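Local atomic coordinates of acyl-CoA hydrolase (PDB entry 1VPM), a protein that binds coenzyme A and probably hydrolyses the thioester bond of long-chain fatty acyl-CoA molecules. Residues R28-P33 with D84-E89; A48-I53 with S122-V127. All coordinates share one frame; numbering follows the deposited sequence. Where two conformers were deposited one is given.

Contact 1: residues R28-P33 with D84-E89; sequences RLVLPP and DALELE
R28 and L86 face each other as an antiparallel hydrogen-bonded pair where the first strand of the hot dog sheet, 24-29, joins the beginning of strand 85-95. The pair is closed in both directions: R28 N donates to L86 O over 2.8 Å, and L86 N returns an almost straight bond to R28 O (168° at the hydrogen). R28 O also receives a CA-H contact from A85, with its CA 3.3 Å away, so one carbonyl oxygen serves two successive residues of the partner strand. L29 and A85 form the neighbouring non-hydrogen-bonded pair. Beyond it the strand gives way to loop, yet one further bond, V30 N to D84 O at 2.9 Å, carries the register past its end.

The side chain of V30 leans on the acceptor of its own N-H. Its CB rests 3.6 Å from D84 O. At the branch point CG1 lies anti to the backbone N (chi1 -180°), which sets CG2 beside that N, on the side of the partner strand. CG2 thereby meets D84 O and also packs 4.0 Å from L86 CG, the two side chains crossing obliquely.

The face bearing R28, L86 and L88 is covered by Y49 of helix 43-62, and the side chain of L86 is about 6 Å from a bound coenzyme A, nearest atoms. On the face of L29 and A85, both residues pack on L56 of a second subunit. The methyl CD1 of L29 ends 3.6 Å from D84 O, on the other flank of that C=O from CG2 of V30.

Contact 2: residues A48-I53 with S122-V127; sequences AYIDEI and SFLTMV. With COA (coenzyme A), chain D.
I50 and L124 meet through methyl groups, I50 CG2 lying 3.7 Å from L124 CD1. With CG2 anti to the backbone N (chi1 -75°, measured to CG1), the same methyl also reaches S122 OG. One helix residue on, D51 approaches L124 at about a right angle: its OD1 stands 3.7 Å from CD2. SE of M126, a selenomethionine, is a looser neighbour, 4.4 Å from D51 OD1. What positions the carboxylate lies outside this shell, OD1 being hydrogen-bonded to T68 OG1 and OD2 weakly to G44 N of a neighbouring subunit. This is the core of the hot dog fold, in which helix 43-62 lies against the curved sheet; segment 48-53 crosses segment 122-127 at -51°. T125 and V127 turn to the other face of the strand and line the coenzyme A pocket. T125 CG2 touches adenine N3A at 3.3 Å, while OG1 lies near C2A; V127 CG2 comes 3.4 Å from ribose O4B. An alanine at T125 removes OG1 and CG2, and the adenine would probably lose the contact of CG2 with N3A and be left with CB alone against C2A, freer to shift. Backbone hydrogen bonds to A69 and S70 hold T125 to strand 65-75.

From the N terminus, strand 24-29 supplies the first half of contact 1, and helix 43-62 follows with the first half of contact 2. After strand 65-75 the chain reaches 84-89, closing a loop of 50 intervening residues that contains the helix; strand 99-109 then leads to 122-127, which closes contact 2 over 68. The two loops therefore cross instead of nesting. Contact 1 joins an outermost strand of this chain's sheet to its neighbour, whereas contact 2 seats the helix on a strand towards the other side. Their centres are about 17 Å apart, but they touch directly: R28 NH1 forms a salt bridge with E52 OE1 at 3.2 Å.

Contact 1: residues R28-P33 with D84-E89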
loop_
_atom_site.group_PDB
_atom_site.type_symbol
_atom_site.label_atom_id
_atom_site.label_comp_id
_atom_site.label_asym_id
_atom_site.label_seq_id
_atom_site.Cartn_x
_atom_site.Cartn_y
_atom_site.Cartn_z
ATOM N N ARG A 28 -6.011 3.019 -14.411
ATOM C CA ARG A 28 -5.009 3.091 -13.330
ATOM C C ARG A 28 -3.779 3.801 -13.863
ATOM O O ARG A 28 -3.328 3.538 -14.964
ATOM C CB ARG A 28 -4.564 1.657 -12.955
ATOM C CG ARG A 28 -5.633 0.673 -12.549
ATOM C CD ARG A 28 -6.466 1.227 -11.446
ATOM N NE ARG A 28 -5.747 1.171 -10.192
ATOM C CZ ARG A 28 -5.989 0.285 -9.229
ATOM N NH1 ARG A 28 -6.965 -0.634 -9.345
ATOM N NH2 ARG A 28 -5.247 0.323 -8.136
ATOM N N LEU A 29 -3.199 4.634 -13.037
ATOM C CA LEU A 29 -1.968 5.285 -13.367
ATOM C C LEU A 29 -0.829 4.313 -13.073
ATOM O O LEU A 29 -0.818 3.690 -12.005
ATOM C CB LEU A 29 -1.861 6.508 -12.488
ATOM C CG LEU A 29 -0.774 7.533 -12.797
ATOM C CD1 LEU A 29 -0.799 7.966 -14.246
ATOM C CD2 LEU A 29 -0.953 8.722 -11.883
ATOM N N VAL A 30 0.155 4.245 -13.957
ATOM C CA VAL A 30 1.347 3.389 -13.714
ATOM C C VAL A 30 2.368 4.219 -12.949
ATOM O O VAL A 30 2.812 5.321 -13.402
ATOM C CB VAL A 30 1.954 2.865 -14.989
ATOM C CG1 VAL A 30 3.173 1.983 -14.685
ATOM C CG2 VAL A 30 0.929 2.049 -15.753
ATOM N N LEU A 31 2.742 3.770 -11.745
ATOM C CA LEU A 31 3.664 4.504 -10.949
ATOM C C LEU A 31 4.936 3.719 -10.620
ATOM O O LEU A 31 4.952 2.532 -10.803
ATOM C CB LEU A 31 2.983 4.912 -9.658
ATOM C CG LEU A 31 1.907 5.992 -9.959
ATOM C CD1 LEU A 31 1.046 6.156 -8.775
ATOM C CD2 LEU A 31 2.471 7.340 -10.383
ATOM N N PRO A 32 5.988 4.408 -10.149
ATOM C CA PRO A 32 7.294 3.724 -9.899
ATOM C C PRO A 32 7.286 2.434 -9.072
ATOM O O PRO A 32 8.018 1.505 -9.407
ATOM C CB PRO A 32 8.133 4.823 -9.275
ATOM C CG PRO A 32 7.582 6.089 -9.918
ATOM C CD PRO A 32 6.101 5.861 -9.888
ATOM N N PRO A 33 6.440 2.333 -8.037
ATOM C CA PRO A 33 6.361 1.059 -7.286
ATOM C C PRO A 33 5.877 -0.149 -8.071
ATOM O O PRO A 33 6.050 -1.260 -7.607
ATOM C CB PRO A 33 5.335 1.361 -6.178
ATOM C CG PRO A 33 5.234 2.816 -6.109
ATOM C CD PRO A 33 5.563 3.366 -7.454
ATOM N N ASP A 84 2.113 6.425 -17.743
ATOM C CA ASP A 84 1.092 5.912 -18.625
ATOM C C ASP A 84 -0.097 5.532 -17.825
ATOM O O ASP A 84 -0.061 5.388 -16.593
ATOM C CB ASP A 84 1.513 4.642 -19.364
ATOM C CG ASP A 84 2.535 4.865 -20.409
ATOM O OD1 ASP A 84 2.783 6.052 -20.744
ATOM O OD2 ASP A 84 3.059 3.829 -20.926
ATOM N N ALA A 85 -1.189 5.333 -18.540
ATOM C CA ALA A 85 -2.367 4.868 -17.844
ATOM C C ALA A 85 -2.712 3.526 -18.459
ATOM O O ALA A 85 -2.589 3.305 -19.692
ATOM C CB ALA A 85 -3.497 5.778 -18.027
ATOM N N LEU A 86 -3.186 2.642 -17.611
ATOM C CA LEU A 86 -3.728 1.385 -18.041
ATOM C C LEU A 86 -5.224 1.449 -17.998
ATOM O O LEU A 86 -5.788 1.839 -16.990
ATOM C CB LEU A 86 -3.298 0.257 -17.127
ATOM C CG LEU A 86 -1.940 -0.391 -17.182
ATOM C CD1 LEU A 86 -1.950 -1.550 -16.139
ATOM C CD2 LEU A 86 -1.671 -0.976 -18.562
ATOM N N GLU A 87 -5.856 0.997 -19.073
ATOM C CA GLU A 87 -7.300 0.979 -19.238
ATOM C C GLU A 87 -7.736 -0.505 -19.327
ATOM O O GLU A 87 -7.276 -1.191 -20.192
ATOM C CB GLU A 87 -7.670 1.663 -20.540
ATOM C CG GLU A 87 -7.045 3.066 -20.711
ATOM C CD GLU A 87 -7.287 3.682 -22.128
ATOM O OE1 GLU A 87 -7.661 2.922 -23.089
ATOM O OE2 GLU A 87 -7.096 4.926 -22.241
ATOM N N LEU A 88 -8.668 -0.883 -18.486
ATOM C CA LEU A 88 -9.172 -2.227 -18.467
ATOM C C LEU A 88 -10.685 -2.225 -18.686
ATOM O O LEU A 88 -11.382 -1.306 -18.167
ATOM C CB LEU A 88 -8.858 -2.897 -17.121
ATOM C CG LEU A 88 -7.371 -3.092 -16.718
ATOM C CD1 LEU A 88 -6.972 -1.986 -15.734
ATOM C CD2 LEU A 88 -7.184 -4.434 -16.095
ATOM N N GLU A 89 -11.150 -3.270 -19.380
ATOM C CA GLU A 89 -12.585 -3.465 -19.582
ATOM C C GLU A 89 -12.909 -4.932 -19.474
ATOM O O GLU A 89 -12.237 -5.734 -20.088
ATOM C CB GLU A 89 -13.007 -2.938 -20.958
ATOM C CG GLU A 89 -14.503 -3.069 -21.227
ATOM C CD GLU A 89 -14.906 -2.676 -22.634
ATOM O OE1 GLU A 89 -14.058 -2.412 -23.510
ATOM O OE2 GLU A 89 -16.114 -2.605 -22.872
#

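Contact 2: residues A48-I53 with S122-V127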
loop_
_atom_site.group_PDB
_atom_site.type_symbol
_atom_site.label_atom_id
_atom_site.label_comp_id
_atom_site.label_asym_id
_atom_site.label_seq_id
_atom_site.Cartn_x
_atom_site.Cartn_y
_atom_site.Cartn_z
ATOM N N ALA A 48 -3.011 -8.521 -11.422
ATOM C CA ALA A 48 -3.781 -8.113 -10.223
ATOM C C ALA A 48 -4.986 -7.273 -10.684
ATOM O O ALA A 48 -6.143 -7.469 -10.237
ATOM C CB ALA A 48 -2.940 -7.300 -9.215
ATOM N N TYR A 49 -4.714 -6.335 -11.576
ATOM C CA TYR A 49 -5.780 -5.445 -12.092
ATOM C C TYR A 49 -6.802 -6.173 -12.932
ATOM O O TYR A 49 -8.018 -5.890 -12.834
ATOM C CB TYR A 49 -5.208 -4.306 -12.900
ATOM C CG TYR A 49 -4.316 -3.357 -12.169
ATOM C CD1 TYR A 49 -4.482 -3.091 -10.825
ATOM C CD2 TYR A 49 -3.359 -2.629 -12.893
ATOM C CE1 TYR A 49 -3.666 -2.160 -10.193
ATOM C CE2 TYR A 49 -2.595 -1.682 -12.283
ATOM C CZ TYR A 49 -2.725 -1.487 -10.938
ATOM O OH TYR A 49 -1.945 -0.548 -10.324
ATOM N N ILE A 50 -6.372 -7.171 -13.713
ATOM C CA ILE A 50 -7.263 -8.006 -14.504
ATOM C C ILE A 50 -8.248 -8.783 -13.595
ATOM O O ILE A 50 -9.450 -8.796 -13.838
ATOM C CB ILE A 50 -6.448 -8.990 -15.375
ATOM C CG1 ILE A 50 -5.812 -8.294 -16.574
ATOM C CG2 ILE A 50 -7.295 -10.176 -15.894
ATOM C CD1 ILE A 50 -4.771 -9.090 -17.227
ATOM N N ASP A 51 -7.742 -9.391 -12.532
ATOM C CA ASP A 51 -8.626 -10.117 -11.603
ATOM C C ASP A 51 -9.548 -9.151 -10.877
ATOM O O ASP A 51 -10.705 -9.485 -10.649
ATOM C CB ASP A 51 -7.822 -10.878 -10.579
ATOM C CG ASP A 51 -8.683 -11.792 -9.744
ATOM O OD1 ASP A 51 -9.087 -12.834 -10.352
ATOM O OD2 ASP A 51 -8.929 -11.497 -8.538
ATOM N N GLU A 52 -9.082 -7.961 -10.523
ATOM C CA GLU A 52 -9.905 -6.972 -9.818
ATOM C C GLU A 52 -11.105 -6.632 -10.657
ATOM O O GLU A 52 -12.250 -6.591 -10.156
ATOM C CB GLU A 52 -9.071 -5.706 -9.524
ATOM C CG GLU A 52 -9.723 -4.707 -8.645
ATOM C CD GLU A 52 -8.871 -3.454 -8.418
ATOM O OE1 GLU A 52 -7.617 -3.567 -8.328
ATOM O OE2 GLU A 52 -9.491 -2.383 -8.353
ATOM N N ILE A 53 -10.867 -6.361 -11.936
ATOM C CA ILE A 53 -11.973 -5.938 -12.807
ATOM C C ILE A 53 -12.866 -7.157 -13.068
ATOM O O ILE A 53 -14.076 -7.041 -13.169
ATOM C CB ILE A 53 -11.517 -5.210 -14.067
ATOM C CG1 ILE A 53 -12.694 -4.471 -14.727
ATOM C CG2 ILE A 53 -10.863 -6.038 -15.007
ATOM C CD1 ILE A 53 -12.301 -3.490 -15.755
ATOM N N SER A 122 -7.611 -11.505 -21.883
ATOM C CA SER A 122 -7.643 -12.733 -21.142
ATOM C C SER A 122 -9.093 -13.156 -20.857
ATOM O O SER A 122 -10.003 -12.385 -20.978
ATOM C CB SER A 122 -6.775 -12.505 -19.887
ATOM O OG SER A 122 -7.471 -12.530 -18.679
ATOM N N PHE A 123 -9.276 -14.439 -20.622
ATOM C CA PHE A 123 -10.521 -14.982 -20.044
ATOM C C PHE A 123 -10.267 -15.559 -18.655
ATOM O O PHE A 123 -9.207 -16.164 -18.404
ATOM C CB PHE A 123 -11.049 -16.133 -20.875
ATOM C CG PHE A 123 -11.470 -15.746 -22.263
ATOM C CD1 PHE A 123 -12.717 -15.147 -22.478
ATOM C CD2 PHE A 123 -10.690 -16.057 -23.349
ATOM C CE1 PHE A 123 -13.133 -14.804 -23.785
ATOM C CE2 PHE A 123 -11.100 -15.712 -24.606
ATOM C CZ PHE A 123 -12.331 -15.086 -24.823
ATOM N N LEU A 124 -11.179 -15.258 -17.726
ATOM C CA LEU A 124 -11.178 -15.846 -16.441
ATOM C C LEU A 124 -12.469 -16.605 -16.168
ATOM O O LEU A 124 -13.511 -16.373 -16.812
ATOM C CB LEU A 124 -11.035 -14.761 -15.388
ATOM C CG LEU A 124 -9.754 -13.939 -15.376
ATOM C CD1 LEU A 124 -9.868 -12.790 -16.355
ATOM C CD2 LEU A 124 -9.440 -13.367 -13.957
ATOM N N THR A 125 -12.396 -17.501 -15.211
ATOM C CA THR A 125 -13.589 -18.210 -14.756
ATOM C C THR A 125 -13.826 -17.795 -13.313
ATOM O O THR A 125 -13.011 -18.114 -12.400
ATOM C CB THR A 125 -13.443 -19.725 -14.879
ATOM O OG1 THR A 125 -13.278 -20.115 -16.261
ATOM C CG2 THR A 125 -14.713 -20.405 -14.357
HETATM N N MSE A 126 -14.982 -17.155 -13.086
HETATM C CA MSE A 126 -15.373 -16.681 -11.779
HETATM C C MSE A 126 -16.536 -17.528 -11.295
HETATM O O MSE A 126 -17.376 -17.882 -12.090
HETATM C CB MSE A 126 -15.824 -15.215 -11.862
HETATM C CG MSE A 126 -14.859 -14.247 -12.537
HETATM SE SE MSE A 126 -13.038 -14.281 -11.654
HETATM C CE MSE A 126 -13.630 -13.563 -10.004
ATOM N N VAL A 127 -16.590 -17.803 -9.999
ATOM C CA VAL A 127 -17.647 -18.620 -9.407
ATOM C C VAL A 127 -18.346 -17.813 -8.366
ATOM O O VAL A 127 -17.698 -17.280 -7.499
ATOM C CB VAL A 127 -17.090 -19.955 -8.838
ATOM C CG1 VAL A 127 -18.188 -20.737 -8.161
ATOM C CG2 VAL A 127 -16.515 -20.779 -9.975
HETATM N N1A COA D . -11.390 -23.511 -14.229
HETATM C C2A COA D . -12.601 -23.198 -14.776
HETATM N N3A COA D . -13.778 -23.588 -14.115
HETATM C C4A COA D . -13.704 -24.262 -12.931
HETATM C C5A COA D . -12.461 -24.597 -12.368
HETATM C C6A COA D . -11.284 -24.226 -13.025
HETATM N N6A COA D . -10.102 -24.673 -12.564
HETATM N N7A COA D . -12.698 -25.287 -11.209
HETATM C C8A COA D . -14.046 -25.384 -11.033
HETATM N N9A COA D . -14.668 -24.763 -12.088
HETATM C C1B COA D . -16.087 -24.479 -12.189
HETATM C C2B COA D . -16.866 -25.765 -12.345
HETATM O O2B COA D . -16.799 -26.228 -13.668
HETATM C C3B COA D . -18.254 -25.317 -11.916
HETATM O O3B COA D . -18.894 -24.844 -13.088
HETATM P P3B COA D . -20.474 -24.847 -13.313
HETATM O O7A COA D . -20.834 -26.089 -14.023
HETATM O O8A COA D . -20.946 -23.718 -14.138
HETATM O O9A COA D . -21.107 -24.673 -11.962
HETATM C C4B COA D . -17.956 -24.242 -10.860
HETATM O O4B COA D . -16.555 -23.983 -10.961
HETATM C C5B COA D . -18.239 -24.679 -9.420
HETATM O O5B COA D . -17.481 -25.860 -9.160
HETATM P P1A COA D . -18.098 -27.210 -8.469
HETATM O O1A COA D . -17.461 -28.420 -9.120
HETATM O O2A COA D . -19.613 -27.212 -8.497
HETATM O O3A COA D . -17.704 -27.120 -6.907
HETATM P P2A COA D . -16.227 -27.016 -6.252
HETATM O O4A COA D . -15.287 -27.986 -6.951
HETATM O O5A COA D . -16.415 -27.224 -4.758
HETATM O O6A COA D . -15.735 -25.481 -6.475
HETATM C CBP COA D . -13.951 -23.954 -6.921
HETATM C CCP COA D . -14.771 -25.128 -7.454
HETATM C CDP COA D . -13.244 -23.248 -8.083
HETATM C CEP COA D . -14.950 -22.977 -6.264
HETATM C CAP COA D . -12.916 -24.481 -5.885
HETATM O OAP COA D . -12.015 -25.468 -6.374
HETATM C C9P COA D . -12.154 -23.318 -5.279
HETATM O O9P COA D . -12.798 -22.620 -4.237
HETATM N N8P COA D . -10.942 -22.956 -5.726
HETATM C C7P COA D . -10.317 -21.823 -5.072
HETATM C C6P COA D . -10.887 -20.496 -5.582
HETATM C C5P COA D . -10.162 -19.325 -4.949
HETATM O O5P COA D . -10.260 -19.158 -3.716
HETATM N N4P COA D . -9.433 -18.539 -5.747
HETATM C C3P COA D . -8.767 -17.369 -5.240
HETATM C C2P COA D . -7.269 -17.481 -4.954
HETATM S S1P COA D . -6.574 -18.961 -4.103
#